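Local coordinates for protein glycoside Hydrolase Family 43_12 (PDB 7JVH) that probably hydrolyses glycosidic bonds in arabinose- or xylose-containing plant polysaccharides, at residues P55-C60 with Y73-S78; A299-H304 with T332-F337; G317-I322 with P348-G353; F337-D342 with V355-K360. All blocks are in the same frame, centred on the assembly; numbering follows the deposited sequence.

Contact 1 (P55-C60 with Y73-S78); sequences PILQGC and YYLVNS
The side-chain amide of N77 is the flat group that meets L57, and the methyl CD1 of L57 approaches it obliquely, lying off the amide plane on the oxygen side. That methyl is 3.4 Å from N77 OD1, whereas N77 CG and ND2 are each 4.2 Å from L57 CD1. The amide has little freedom to flip, because its ND2 is hydrogen-bonded to T336 OG1 and to the carbonyl of P62. Asparagine suits the place: it brings a donor into a buried site, and its oxygen lies against a methyl group while ND2 does the bonding. Beyond the amide, the same methyl of L57 meets L75 tip to tip, L57 CD1 being 3.6 Å from L75 CD2. The chi2 of L57 (174°) carries CD1 out to the contact; in L75 a chi1 of 166° sets CG anti to the backbone N, and CD2 is the branch that meets L57. The setting is the five-bladed beta-propeller of family 43. L75 lies on strand 72-76 of one four-stranded blade, while 55-60 runs beside strand 335-342 of another, where I56 and L57 both face T336 in a classic beta bulge. L57 thus bridges two blades, and F89 packs on it and on N77. A hydrogen bond from G59 N to E335 OE2 also ties the 55-60 loop to strand 335-342.

Contact 2 (A299-H304 with T332-F337); sequences ADWAGH and TGRETF
A299 and W301 pack against F337 and R334 across one four-stranded blade of the family 43 beta-propeller; strand 316-322 runs between strands 300-308 and 335-342, so only side chains meet. The apolar part is small. The methyl of A299 comes obliquely to the ring of F337, with CB 3.9 Å from CE2 of F337 and 4.1 Å from its CZ, and a residue as short as alanine lets the ring come this close. The same ring has the carbonyl oxygen of E335 at its edge, in the ring plane. At the other end the aliphatic part of R334 meets the indole: R334 CG lies at the edge of the W301 ring, near its plane, 4.4 Å from W301 CE3. An arginine fits here because its methylenes can pack while the guanidinium lies beyond them, bonded to other partners. A turn at chi3 (-66°) carries the guanidinium away from the indole edge; there NH2 is hydrogen-bonded to F556 O and NH1 to a bound glycerol, which probably comes from the crystallisation liquor but may mark a pocket. Among the polar contacts, W301 NE1 is hydrogen-bonded to D261 OD1. Within strand 300-308 the backbone N of W301 makes a weak hydrogen bond, 3.2 Å long and bent to 141°, to D300 OD1.

Contact 3 (G317-I322 with P348-G353); sequences GVFLGI and PVFENG
F350, which follows V349 on the short strand 349-350, carries this contact by bringing a corner of its ring obliquely to the backbone of G317. Ring carbon CE2 of F350 lies 3.9 Å from the CA of G317 and 4.0 Å from the carbonyl oxygen of G317, an approach made possible by a glycine that has no side chain in the way. The same corner, F350 CE2, comes obliquely to the F319 ring, 4.5 Å from CD1 of F319, while the oxygen of G317 lies at the edge of the F319 ring, in its plane. With chi1 at -89°, about 30° from the staggered value, CG of F350 is roughly anti to the carbonyl carbon, and the ring is directed across strand 335-342 to touch A305 as well. Beyond F350 the chain makes a type II beta turn through E351 and N352, which takes the positive phi (64°) that asparagine tolerates well. G353 N closes it with a 2.9 Å hydrogen bond to F350 O; a CB at G353 would run into that of F350, so glycine suits the place. F350, on the outermost strand, thus reaches over strand 335-342 to strand 316-322 in a four-stranded antiparallel blade of the five-bladed beta-propeller.

Contact 4 (F337-D342 with V355-K360); sequences FMLPVD and VPLSIK
L357 divides its two methyls between F337 and L339, one methyl for each, so that the loop 355-360 is laid on strand 335-342 of a beta-propeller blade. F337 and L339 alternate with M338 along the strand and therefore emerge on the same side of it, while M338, present as selenomethionine, packs on V318 and I56. L357 has CG anti to its carbonyl carbon (chi1 -68°) and CD1 anti to CA (chi2 173°), an extended branch that carries CD1 to the F337 ring, 4.2 Å from CD2 of F337 and oblique to the ring. The other methyl, CD2, diverges toward L339 and lies 4.0 Å from its CD1. The CB of L339 does not itself aim at the loop; a chi1 of -90°, some 30° from the staggered position, with the tip extended, swings the methyl there. The two leucine side chains cross obliquely rather than meeting end to end. Branched leucine is apt here, since its fork can serve two neighbours at once, and F319 also touches it. Q288 bonds to the loop backbone at two points: its OE1 accepts from the N of L357 and its NE2 donates to the oxygen of V355. I359 packs on I41 and Y42. The hydroxyl OG of S358, just before I359, makes a weak 3.4 Å hydrogen bond to K360 O.

Contact 1 is the most central and joins two blades; its touching residues, like those of contact 3, are all buried, whereas contacts 2 and 4 include partly exposed ones. Contacts 2 and 3 lie within a single blade, and contact 4 sets a following loop against it. Strand 335-342 serves 2 and 4 directly and separates the segments of 3. F337 is shared by contacts 2 and 4, and its backbone N is hydrogen-bonded to F319 O of contact 3. Near the middle, polar bonds link contact 1 to strand 335-342, although contacts 1 and 2 are packing across their own segments. Farther out, contacts 3 and 4 are apolar packing, contact 3 partly against the backbone of a glycine.

Contact 1 (P55-C60 with Y73-S78)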
loop_
_atom_site.group_PDB
_atom_site.type_symbol
_atom_site.label_atom_id
_atom_site.label_comp_id
_atom_site.label_asym_id
_atom_site.label_seq_id
_atom_site.Cartn_x
_atom_site.Cartn_y
_atom_site.Cartn_z
ATOM N N PRO A 55 -7.297 -0.496 -11.598
ATOM C CA PRO A 55 -7.439 -0.264 -10.156
ATOM C C PRO A 55 -7.918 1.111 -9.696
ATOM O O PRO A 55 -7.486 2.139 -10.220
ATOM C CB PRO A 55 -6.009 -0.466 -9.654
ATOM C CG PRO A 55 -5.143 -0.074 -10.796
ATOM C CD PRO A 55 -5.887 -0.555 -12.015
ATOM N N ILE A 56 -8.780 1.116 -8.685
ATOM C CA ILE A 56 -9.360 2.371 -8.137
ATOM C C ILE A 56 -8.325 3.089 -7.282
ATOM O O ILE A 56 -8.496 4.272 -7.062
ATOM C CB ILE A 56 -10.657 2.091 -7.367
ATOM C CG1 ILE A 56 -10.397 1.309 -6.081
ATOM C CG2 ILE A 56 -11.644 1.378 -8.268
ATOM C CD1 ILE A 56 -11.511 0.366 -5.722
ATOM N N LEU A 57 -7.371 2.347 -6.734
ATOM C CA LEU A 57 -6.232 2.930 -6.022
ATOM C C LEU A 57 -4.978 2.462 -6.725
ATOM O O LEU A 57 -4.637 1.300 -6.691
ATOM C CB LEU A 57 -6.203 2.521 -4.558
ATOM C CG LEU A 57 -7.418 2.785 -3.682
ATOM C CD1 LEU A 57 -7.215 2.164 -2.307
ATOM C CD2 LEU A 57 -7.685 4.270 -3.549
ATOM N N GLN A 58 -4.313 3.396 -7.398
ATOM C CA GLN A 58 -3.091 3.157 -8.136
ATOM C C GLN A 58 -1.936 3.260 -7.159
ATOM O O GLN A 58 -1.999 4.027 -6.196
ATOM C CB GLN A 58 -2.939 4.206 -9.244
ATOM C CG GLN A 58 -4.042 4.192 -10.285
ATOM C CD GLN A 58 -4.095 5.460 -11.115
ATOM O OE1 GLN A 58 -4.313 6.543 -10.588
ATOM N NE2 GLN A 58 -3.900 5.323 -12.429
ATOM N N GLY A 59 -0.871 2.505 -7.433
ATOM C CA GLY A 59 0.301 2.444 -6.569
ATOM C C GLY A 59 0.098 1.482 -5.400
ATOM O O GLY A 59 -0.949 0.823 -5.306
ATOM N N CYS A 60 1.088 1.423 -4.508
ATOM C CA CYS A 60 1.091 0.477 -3.397
ATOM C C CYS A 60 -0.091 0.688 -2.447
ATOM O O CYS A 60 -0.058 1.556 -1.559
ATOM C CB CYS A 60 2.393 0.521 -2.608
ATOM S SG CYS A 60 2.580 -0.874 -1.461
ATOM N N TYR A 73 -19.097 3.805 2.991
ATOM C CA TYR A 73 -18.128 2.739 2.781
ATOM C C TYR A 73 -16.769 3.204 3.290
ATOM O O TYR A 73 -16.426 4.373 3.169
ATOM C CB TYR A 73 -18.004 2.365 1.293
ATOM C CG TYR A 73 -19.261 1.809 0.668
ATOM C CD1 TYR A 73 -19.627 0.480 0.857
ATOM C CD2 TYR A 73 -20.100 2.612 -0.127
ATOM C CE1 TYR A 73 -20.782 -0.034 0.282
ATOM C CE2 TYR A 73 -21.250 2.103 -0.695
ATOM C CZ TYR A 73 -21.584 0.781 -0.488
ATOM O OH TYR A 73 -22.739 0.273 -1.035
ATOM N N TYR A 74 -16.006 2.265 3.858
ATOM C CA TYR A 74 -14.635 2.516 4.308
ATOM C C TYR A 74 -13.723 1.416 3.784
ATOM O O TYR A 74 -14.084 0.247 3.801
ATOM C CB TYR A 74 -14.562 2.624 5.832
ATOM C CG TYR A 74 -15.414 3.745 6.400
ATOM C CD1 TYR A 74 -16.744 3.535 6.710
ATOM C CD2 TYR A 74 -14.882 5.009 6.626
ATOM C CE1 TYR A 74 -17.535 4.552 7.230
ATOM C CE2 TYR A 74 -15.656 6.026 7.150
ATOM C CZ TYR A 74 -16.983 5.791 7.442
ATOM O OH TYR A 74 -17.757 6.796 7.949
ATOM N N LEU A 75 -12.555 1.818 3.284
ATOM C CA LEU A 75 -11.634 0.916 2.609
ATOM C C LEU A 75 -10.232 1.186 3.121
ATOM O O LEU A 75 -9.829 2.342 3.234
ATOM C CB LEU A 75 -11.713 1.130 1.097
ATOM C CG LEU A 75 -10.616 0.541 0.204
ATOM C CD1 LEU A 75 -10.836 -0.937 -0.095
ATOM C CD2 LEU A 75 -10.530 1.378 -1.082
ATOM N N VAL A 76 -9.501 0.111 3.435
ATOM C CA VAL A 76 -8.161 0.205 4.001
ATOM C C VAL A 76 -7.193 -0.784 3.351
ATOM O O VAL A 76 -7.622 -1.748 2.710
ATOM C CB VAL A 76 -8.182 0.023 5.523
ATOM C CG1 VAL A 76 -9.037 1.094 6.186
ATOM C CG2 VAL A 76 -8.671 -1.365 5.913
ATOM N N ASN A 77 -5.891 -0.516 3.532
ATOM C CA ASN A 77 -4.792 -1.224 2.882
ATOM C C ASN A 77 -3.601 -1.459 3.837
ATOM O O ASN A 77 -3.421 -0.739 4.830
ATOM C CB ASN A 77 -4.311 -0.405 1.683
ATOM C CG ASN A 77 -5.421 -0.112 0.686
ATOM O OD1 ASN A 77 -6.031 0.971 0.679
ATOM N ND2 ASN A 77 -5.688 -1.088 -0.175
ATOM N N SER A 78 -2.792 -2.474 3.524
ATOM C CA SER A 78 -1.531 -2.720 4.193
ATOM C C SER A 78 -0.525 -1.648 3.783
ATOM O O SER A 78 -0.687 -1.013 2.750
ATOM C CB SER A 78 -0.995 -4.116 3.860
ATOM O OG SER A 78 -1.001 -4.374 2.480
#

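Contact 2 (A299-H304 with T332-F337)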
loop_
_atom_site.group_PDB
_atom_site.type_symbol
_atom_site.label_atom_id
_atom_site.label_comp_id
_atom_site.label_asym_id
_atom_site.label_seq_id
_atom_site.Cartn_x
_atom_site.Cartn_y
_atom_site.Cartn_z
ATOM N N ALA A 299 -2.733 -6.927 -16.252
ATOM C CA ALA A 299 -2.776 -7.105 -14.803
ATOM C C ALA A 299 -2.480 -8.549 -14.417
ATOM O O ALA A 299 -2.738 -9.465 -15.180
ATOM C CB ALA A 299 -4.138 -6.691 -14.234
ATOM N N ASP A 300 -1.968 -8.734 -13.198
ATOM C CA ASP A 300 -1.501 -10.023 -12.703
ATOM C C ASP A 300 -1.683 -10.116 -11.177
ATOM O O ASP A 300 -2.078 -9.135 -10.519
ATOM C CB ASP A 300 -0.007 -10.182 -13.048
ATOM C CG ASP A 300 0.317 -11.501 -13.668
ATOM O OD1 ASP A 300 -0.449 -12.457 -13.418
ATOM O OD2 ASP A 300 1.298 -11.599 -14.427
ATOM N N TRP A 301 -1.364 -11.291 -10.625
ATOM C CA TRP A 301 -1.337 -11.561 -9.180
ATOM C C TRP A 301 -2.656 -11.214 -8.483
ATOM O O TRP A 301 -2.662 -10.645 -7.401
ATOM C CB TRP A 301 -0.176 -10.839 -8.475
ATOM C CG TRP A 301 1.218 -11.084 -9.040
ATOM C CD1 TRP A 301 1.561 -11.834 -10.127
ATOM C CD2 TRP A 301 2.446 -10.531 -8.542
ATOM N NE1 TRP A 301 2.924 -11.801 -10.323
ATOM C CE2 TRP A 301 3.488 -11.006 -9.365
ATOM C CE3 TRP A 301 2.763 -9.673 -7.474
ATOM C CZ2 TRP A 301 4.827 -10.632 -9.179
ATOM C CZ3 TRP A 301 4.092 -9.307 -7.280
ATOM C CH2 TRP A 301 5.108 -9.783 -8.129
ATOM N N ALA A 302 -3.777 -11.579 -9.110
ATOM C CA ALA A 302 -5.090 -11.201 -8.615
ATOM C C ALA A 302 -5.553 -12.126 -7.487
ATOM O O ALA A 302 -5.677 -13.336 -7.672
ATOM C CB ALA A 302 -6.097 -11.188 -9.751
ATOM N N GLY A 303 -5.817 -11.528 -6.321
ATOM C CA GLY A 303 -6.392 -12.212 -5.188
ATOM C C GLY A 303 -6.476 -11.301 -3.976
ATOM O O GLY A 303 -6.350 -10.073 -4.096
ATOM N N HIS A 304 -6.677 -11.924 -2.806
ATOM C CA HIS A 304 -6.838 -11.239 -1.525
ATOM C C HIS A 304 -7.987 -10.238 -1.571
ATOM O O HIS A 304 -7.804 -9.023 -1.414
ATOM C CB HIS A 304 -5.552 -10.547 -1.048
ATOM C CG HIS A 304 -5.451 -10.475 0.436
ATOM N ND1 HIS A 304 -4.512 -11.200 1.141
ATOM C CD2 HIS A 304 -6.196 -9.826 1.361
ATOM C CE1 HIS A 304 -4.664 -10.980 2.435
ATOM N NE2 HIS A 304 -5.682 -10.153 2.599
ATOM N N THR A 332 5.246 -0.371 -9.155
ATOM C CA THR A 332 4.020 0.260 -8.685
ATOM C C THR A 332 3.358 -0.460 -7.518
ATOM O O THR A 332 2.317 -0.014 -7.004
ATOM C CB THR A 332 3.014 0.442 -9.857
ATOM O OG1 THR A 332 3.116 -0.668 -10.768
ATOM C CG2 THR A 332 3.354 1.714 -10.621
ATOM N N GLY A 333 3.976 -1.548 -7.060
ATOM C CA GLY A 333 3.462 -2.317 -5.947
ATOM C C GLY A 333 2.171 -3.028 -6.334
ATOM O O GLY A 333 1.808 -3.077 -7.513
ATOM N N ARG A 334 1.482 -3.572 -5.334
ATOM C CA ARG A 334 0.195 -4.210 -5.515
ATOM C C ARG A 334 -0.908 -3.184 -5.258
ATOM O O ARG A 334 -0.888 -2.470 -4.241
ATOM C CB ARG A 334 0.050 -5.412 -4.570
ATOM C CG ARG A 334 1.019 -6.554 -4.844
ATOM C CD ARG A 334 1.032 -7.538 -3.684
ATOM N NE ARG A 334 1.590 -6.898 -2.484
ATOM C CZ ARG A 334 1.458 -7.330 -1.239
ATOM N NH1 ARG A 334 0.791 -8.458 -0.959
ATOM N NH2 ARG A 334 2.012 -6.636 -0.264
ATOM N N GLU A 335 -1.869 -3.114 -6.188
ATOM C CA GLU A 335 -2.872 -2.057 -6.212
ATOM C C GLU A 335 -4.255 -2.618 -5.898
ATOM O O GLU A 335 -4.462 -3.840 -5.977
ATOM C CB GLU A 335 -2.868 -1.407 -7.588
ATOM C CG GLU A 335 -1.463 -1.058 -8.065
ATOM C CD GLU A 335 -1.430 -0.422 -9.429
ATOM O OE1 GLU A 335 -1.440 -1.148 -10.411
ATOM O OE2 GLU A 335 -1.355 0.814 -9.502
ATOM N N THR A 336 -5.138 -1.739 -5.435
ATOM C CA THR A 336 -6.520 -2.121 -5.082
ATOM C C THR A 336 -7.406 -2.059 -6.317
ATOM O O THR A 336 -7.714 -0.970 -6.752
ATOM C CB THR A 336 -7.142 -1.130 -4.107
ATOM O OG1 THR A 336 -6.422 -1.270 -2.895
ATOM C CG2 THR A 336 -8.599 -1.420 -3.852
ATOM N N PHE A 337 -7.803 -3.215 -6.824
ATOM C CA PHE A 337 -8.686 -3.299 -8.001
ATOM C C PHE A 337 -10.105 -3.543 -7.532
ATOM O O PHE A 337 -10.305 -3.971 -6.420
ATOM C CB PHE A 337 -8.358 -4.543 -8.810
ATOM C CG PHE A 337 -7.086 -4.433 -9.595
ATOM C CD1 PHE A 337 -5.870 -4.350 -8.953
ATOM C CD2 PHE A 337 -7.113 -4.405 -10.972
ATOM C CE1 PHE A 337 -4.703 -4.253 -9.680
ATOM C CE2 PHE A 337 -5.944 -4.316 -11.695
ATOM C CZ PHE A 337 -4.742 -4.236 -11.047
#

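Contact 3 (G317-I322 with P348-G353)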
loop_
_atom_site.group_PDB
_atom_site.type_symbol
_atom_site.label_atom_id
_atom_site.label_comp_id
_atom_site.label_asym_id
_atom_site.label_seq_id
_atom_site.Cartn_x
_atom_site.Cartn_y
_atom_site.Cartn_z
ATOM N N GLY A 317 -16.534 -6.503 -5.153
ATOM C CA GLY A 317 -15.341 -7.099 -4.530
ATOM C C GLY A 317 -14.059 -6.350 -4.839
ATOM O O GLY A 317 -13.726 -6.211 -6.001
ATOM N N VAL A 318 -13.344 -5.911 -3.810
ATOM C CA VAL A 318 -12.054 -5.207 -4.025
ATOM C C VAL A 318 -10.944 -6.235 -3.850
ATOM O O VAL A 318 -11.103 -7.094 -3.022
ATOM C CB VAL A 318 -11.878 -4.037 -3.049
ATOM C CG1 VAL A 318 -12.892 -2.938 -3.281
ATOM C CG2 VAL A 318 -11.892 -4.502 -1.611
ATOM N N PHE A 319 -9.878 -6.153 -4.637
ATOM C CA PHE A 319 -8.763 -7.118 -4.497
ATOM C C PHE A 319 -7.437 -6.463 -4.885
ATOM O O PHE A 319 -7.427 -5.291 -5.195
ATOM C CB PHE A 319 -9.012 -8.369 -5.332
ATOM C CG PHE A 319 -9.229 -8.145 -6.802
ATOM C CD1 PHE A 319 -10.381 -7.549 -7.268
ATOM C CD2 PHE A 319 -8.300 -8.565 -7.727
ATOM C CE1 PHE A 319 -10.590 -7.372 -8.623
ATOM C CE2 PHE A 319 -8.511 -8.385 -9.080
ATOM C CZ PHE A 319 -9.654 -7.789 -9.526
ATOM N N LEU A 320 -6.355 -7.236 -4.844
ATOM C CA LEU A 320 -5.063 -6.703 -5.188
ATOM C C LEU A 320 -4.587 -7.312 -6.474
ATOM O O LEU A 320 -4.986 -8.429 -6.811
ATOM C CB LEU A 320 -4.046 -6.910 -4.052
ATOM C CG LEU A 320 -3.456 -8.293 -3.803
ATOM C CD1 LEU A 320 -2.387 -8.649 -4.827
ATOM C CD2 LEU A 320 -2.884 -8.374 -2.390
ATOM N N GLY A 321 -3.748 -6.547 -7.191
ATOM C CA GLY A 321 -3.129 -6.989 -8.415
ATOM C C GLY A 321 -1.948 -6.091 -8.684
ATOM O O GLY A 321 -1.761 -5.083 -8.007
ATOM N N ILE A 322 -1.134 -6.490 -9.665
ATOM C CA ILE A 322 -0.055 -5.700 -10.197
ATOM C C ILE A 322 -0.269 -5.410 -11.693
ATOM O O ILE A 322 -0.820 -6.231 -12.427
ATOM C CB ILE A 322 1.286 -6.430 -10.032
ATOM C CG1 ILE A 322 1.349 -7.717 -10.856
ATOM C CG2 ILE A 322 1.526 -6.753 -8.579
ATOM C CD1 ILE A 322 2.759 -8.303 -10.904
ATOM N N PRO A 348 -20.843 -16.465 -4.599
ATOM C CA PRO A 348 -20.438 -15.205 -5.229
ATOM C C PRO A 348 -19.609 -15.421 -6.485
ATOM O O PRO A 348 -18.673 -16.219 -6.473
ATOM C CB PRO A 348 -19.568 -14.558 -4.149
ATOM C CG PRO A 348 -18.983 -15.703 -3.408
ATOM C CD PRO A 348 -20.051 -16.775 -3.395
ATOM N N VAL A 349 -19.961 -14.698 -7.554
ATOM C CA VAL A 349 -19.251 -14.705 -8.821
ATOM C C VAL A 349 -18.682 -13.307 -8.994
ATOM O O VAL A 349 -19.418 -12.328 -8.931
ATOM C CB VAL A 349 -20.213 -14.965 -9.995
ATOM C CG1 VAL A 349 -19.547 -14.686 -11.341
ATOM C CG2 VAL A 349 -20.768 -16.383 -9.935
ATOM N N PHE A 350 -17.382 -13.252 -9.290
ATOM C CA PHE A 350 -16.678 -11.988 -9.617
ATOM C C PHE A 350 -16.927 -11.765 -11.102
ATOM O O PHE A 350 -16.438 -12.570 -11.873
ATOM C CB PHE A 350 -15.177 -12.133 -9.353
ATOM C CG PHE A 350 -14.746 -11.779 -7.957
ATOM C CD1 PHE A 350 -14.878 -12.683 -6.924
ATOM C CD2 PHE A 350 -14.227 -10.535 -7.667
ATOM C CE1 PHE A 350 -14.505 -12.349 -5.638
ATOM C CE2 PHE A 350 -13.857 -10.201 -6.380
ATOM C CZ PHE A 350 -13.994 -11.111 -5.367
ATOM N N GLU A 351 -17.698 -10.744 -11.468
ATOM C CA GLU A 351 -18.028 -10.529 -12.899
ATOM C C GLU A 351 -16.739 -10.337 -13.706
ATOM O O GLU A 351 -16.044 -9.368 -13.479
ATOM C CB GLU A 351 -19.104 -9.454 -13.035
ATOM C CG GLU A 351 -20.488 -9.978 -12.707
ATOM C CD GLU A 351 -21.626 -8.980 -12.707
ATOM O OE1 GLU A 351 -21.401 -7.833 -13.067
ATOM O OE2 GLU A 351 -22.730 -9.362 -12.345
ATOM N N ASN A 352 -16.451 -11.294 -14.582
ATOM C CA ASN A 352 -15.242 -11.368 -15.440
ATOM C C ASN A 352 -13.981 -11.502 -14.583
ATOM O O ASN A 352 -12.950 -11.034 -15.013
ATOM C CB ASN A 352 -15.128 -10.213 -16.432
ATOM C CG ASN A 352 -16.412 -9.907 -17.158
ATOM O OD1 ASN A 352 -16.811 -10.643 -18.039
ATOM N ND2 ASN A 352 -17.039 -8.805 -16.813
ATOM N N GLY A 353 -14.066 -12.154 -13.427
ATOM C CA GLY A 353 -12.896 -12.312 -12.552
ATOM C C GLY A 353 -12.015 -13.445 -13.018
ATOM O O GLY A 353 -11.000 -13.668 -12.418
#

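Contact 4 (F337-D342 with V355-K360)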
loop_
_atom_site.group_PDB
_atom_site.type_symbol
_atom_site.label_atom_id
_atom_site.label_comp_id
_atom_site.label_asym_id
_atom_site.label_seq_id
_atom_site.Cartn_x
_atom_site.Cartn_y
_atom_site.Cartn_z
ATOM N N PHE A 337 -7.803 -3.215 -6.824
ATOM C CA PHE A 337 -8.686 -3.299 -8.001
ATOM C C PHE A 337 -10.105 -3.543 -7.532
ATOM O O PHE A 337 -10.305 -3.971 -6.420
ATOM C CB PHE A 337 -8.358 -4.543 -8.810
ATOM C CG PHE A 337 -7.086 -4.433 -9.595
ATOM C CD1 PHE A 337 -5.870 -4.350 -8.953
ATOM C CD2 PHE A 337 -7.113 -4.405 -10.972
ATOM C CE1 PHE A 337 -4.703 -4.253 -9.680
ATOM C CE2 PHE A 337 -5.944 -4.316 -11.695
ATOM C CZ PHE A 337 -4.742 -4.236 -11.047
HETATM N N MSE A 338 -11.088 -3.305 -8.392
HETATM C CA MSE A 338 -12.486 -3.598 -8.011
HETATM C C MSE A 338 -13.190 -4.302 -9.161
HETATM O O MSE A 338 -12.700 -4.211 -10.276
HETATM C CB MSE A 338 -13.246 -2.356 -7.564
HETATM C CG MSE A 338 -14.332 -2.686 -6.585
HETATM SE SE MSE A 338 -15.493 -1.212 -6.245
HETATM C CE MSE A 338 -15.445 -0.489 -4.482
ATOM N N LEU A 339 -14.273 -5.011 -8.851
ATOM C CA LEU A 339 -15.087 -5.762 -9.833
ATOM C C LEU A 339 -16.497 -5.906 -9.258
ATOM O O LEU A 339 -16.630 -5.914 -8.044
ATOM C CB LEU A 339 -14.474 -7.147 -10.015
ATOM C CG LEU A 339 -13.416 -7.302 -11.097
ATOM C CD1 LEU A 339 -13.071 -8.759 -11.293
ATOM C CD2 LEU A 339 -13.884 -6.702 -12.397
ATOM N N PRO A 340 -17.559 -5.996 -10.075
ATOM C CA PRO A 340 -18.902 -6.181 -9.563
ATOM C C PRO A 340 -19.041 -7.654 -9.163
ATOM O O PRO A 340 -18.416 -8.473 -9.761
ATOM C CB PRO A 340 -19.792 -5.871 -10.770
ATOM C CG PRO A 340 -18.872 -5.262 -11.777
ATOM C CD PRO A 340 -17.540 -5.912 -11.518
ATOM N N VAL A 341 -19.864 -7.947 -8.164
ATOM C CA VAL A 341 -20.005 -9.365 -7.737
ATOM C C VAL A 341 -21.474 -9.788 -7.768
ATOM O O VAL A 341 -22.263 -9.165 -7.100
ATOM C CB VAL A 341 -19.392 -9.573 -6.339
ATOM C CG1 VAL A 341 -19.804 -10.901 -5.732
ATOM C CG2 VAL A 341 -17.884 -9.454 -6.371
ATOM N N ASP A 342 -21.813 -10.806 -8.549
ATOM C CA ASP A 342 -23.174 -11.325 -8.541
ATOM C C ASP A 342 -23.285 -12.375 -7.430
ATOM O O ASP A 342 -22.559 -13.367 -7.437
ATOM C CB ASP A 342 -23.532 -11.944 -9.896
ATOM C CG ASP A 342 -24.937 -12.525 -9.936
ATOM O OD1 ASP A 342 -25.626 -12.597 -8.903
ATOM O OD2 ASP A 342 -25.367 -12.930 -11.021
ATOM N N VAL A 355 -11.546 -13.899 -16.698
ATOM C CA VAL A 355 -11.017 -13.532 -18.016
ATOM C C VAL A 355 -10.036 -12.373 -17.848
ATOM O O VAL A 355 -10.032 -11.723 -16.810
ATOM C CB VAL A 355 -12.161 -13.214 -19.029
ATOM C CG1 VAL A 355 -12.868 -14.493 -19.416
ATOM C CG2 VAL A 355 -13.135 -12.155 -18.490
ATOM N N PRO A 356 -9.137 -12.100 -18.814
ATOM C CA PRO A 356 -8.168 -11.002 -18.663
ATOM C C PRO A 356 -8.829 -9.667 -18.324
ATOM O O PRO A 356 -9.770 -9.259 -19.007
ATOM C CB PRO A 356 -7.481 -10.953 -20.031
ATOM C CG PRO A 356 -7.580 -12.361 -20.528
ATOM C CD PRO A 356 -8.944 -12.851 -20.067
ATOM N N LEU A 357 -8.375 -9.041 -17.259
ATOM C CA LEU A 357 -8.982 -7.779 -16.807
ATOM C C LEU A 357 -8.732 -6.647 -17.801
ATOM O O LEU A 357 -7.715 -6.659 -18.490
ATOM C CB LEU A 357 -8.366 -7.417 -15.460
ATOM C CG LEU A 357 -8.715 -8.331 -14.298
ATOM C CD1 LEU A 357 -7.899 -7.958 -13.076
ATOM C CD2 LEU A 357 -10.191 -8.252 -13.981
ATOM N N SER A 358 -9.685 -5.738 -17.910
ATOM C CA SER A 358 -9.446 -4.523 -18.650
ATOM C C SER A 358 -9.508 -3.365 -17.679
ATOM O O SER A 358 -10.138 -3.440 -16.619
ATOM C CB SER A 358 -10.422 -4.347 -19.812
ATOM O OG SER A 358 -11.746 -4.456 -19.360
ATOM N N ILE A 359 -8.836 -2.286 -18.080
ATOM C CA ILE A 359 -8.723 -1.054 -17.320
ATOM C C ILE A 359 -10.051 -0.349 -17.059
ATOM O O ILE A 359 -10.172 0.376 -16.084
ATOM C CB ILE A 359 -7.718 -0.127 -18.019
ATOM C CG1 ILE A 359 -7.102 0.838 -17.018
ATOM C CG2 ILE A 359 -8.346 0.573 -19.206
ATOM C CD1 ILE A 359 -6.168 0.197 -16.023
ATOM N N LYS A 360 -11.045 -0.598 -17.925
ATOM C CA LYS A 360 -12.362 0.045 -17.843
ATOM C C LYS A 360 -13.416 -0.903 -17.352
ATOM O O LYS A 360 -13.470 -2.029 -17.782
ATOM C CB LYS A 360 -12.788 0.566 -19.196
ATOM C CG LYS A 360 -11.949 1.742 -19.653
ATOM C CD LYS A 360 -11.982 1.891 -21.162
ATOM C CE LYS A 360 -13.240 2.546 -21.657
ATOM N NZ LYS A 360 -13.489 2.235 -23.091
#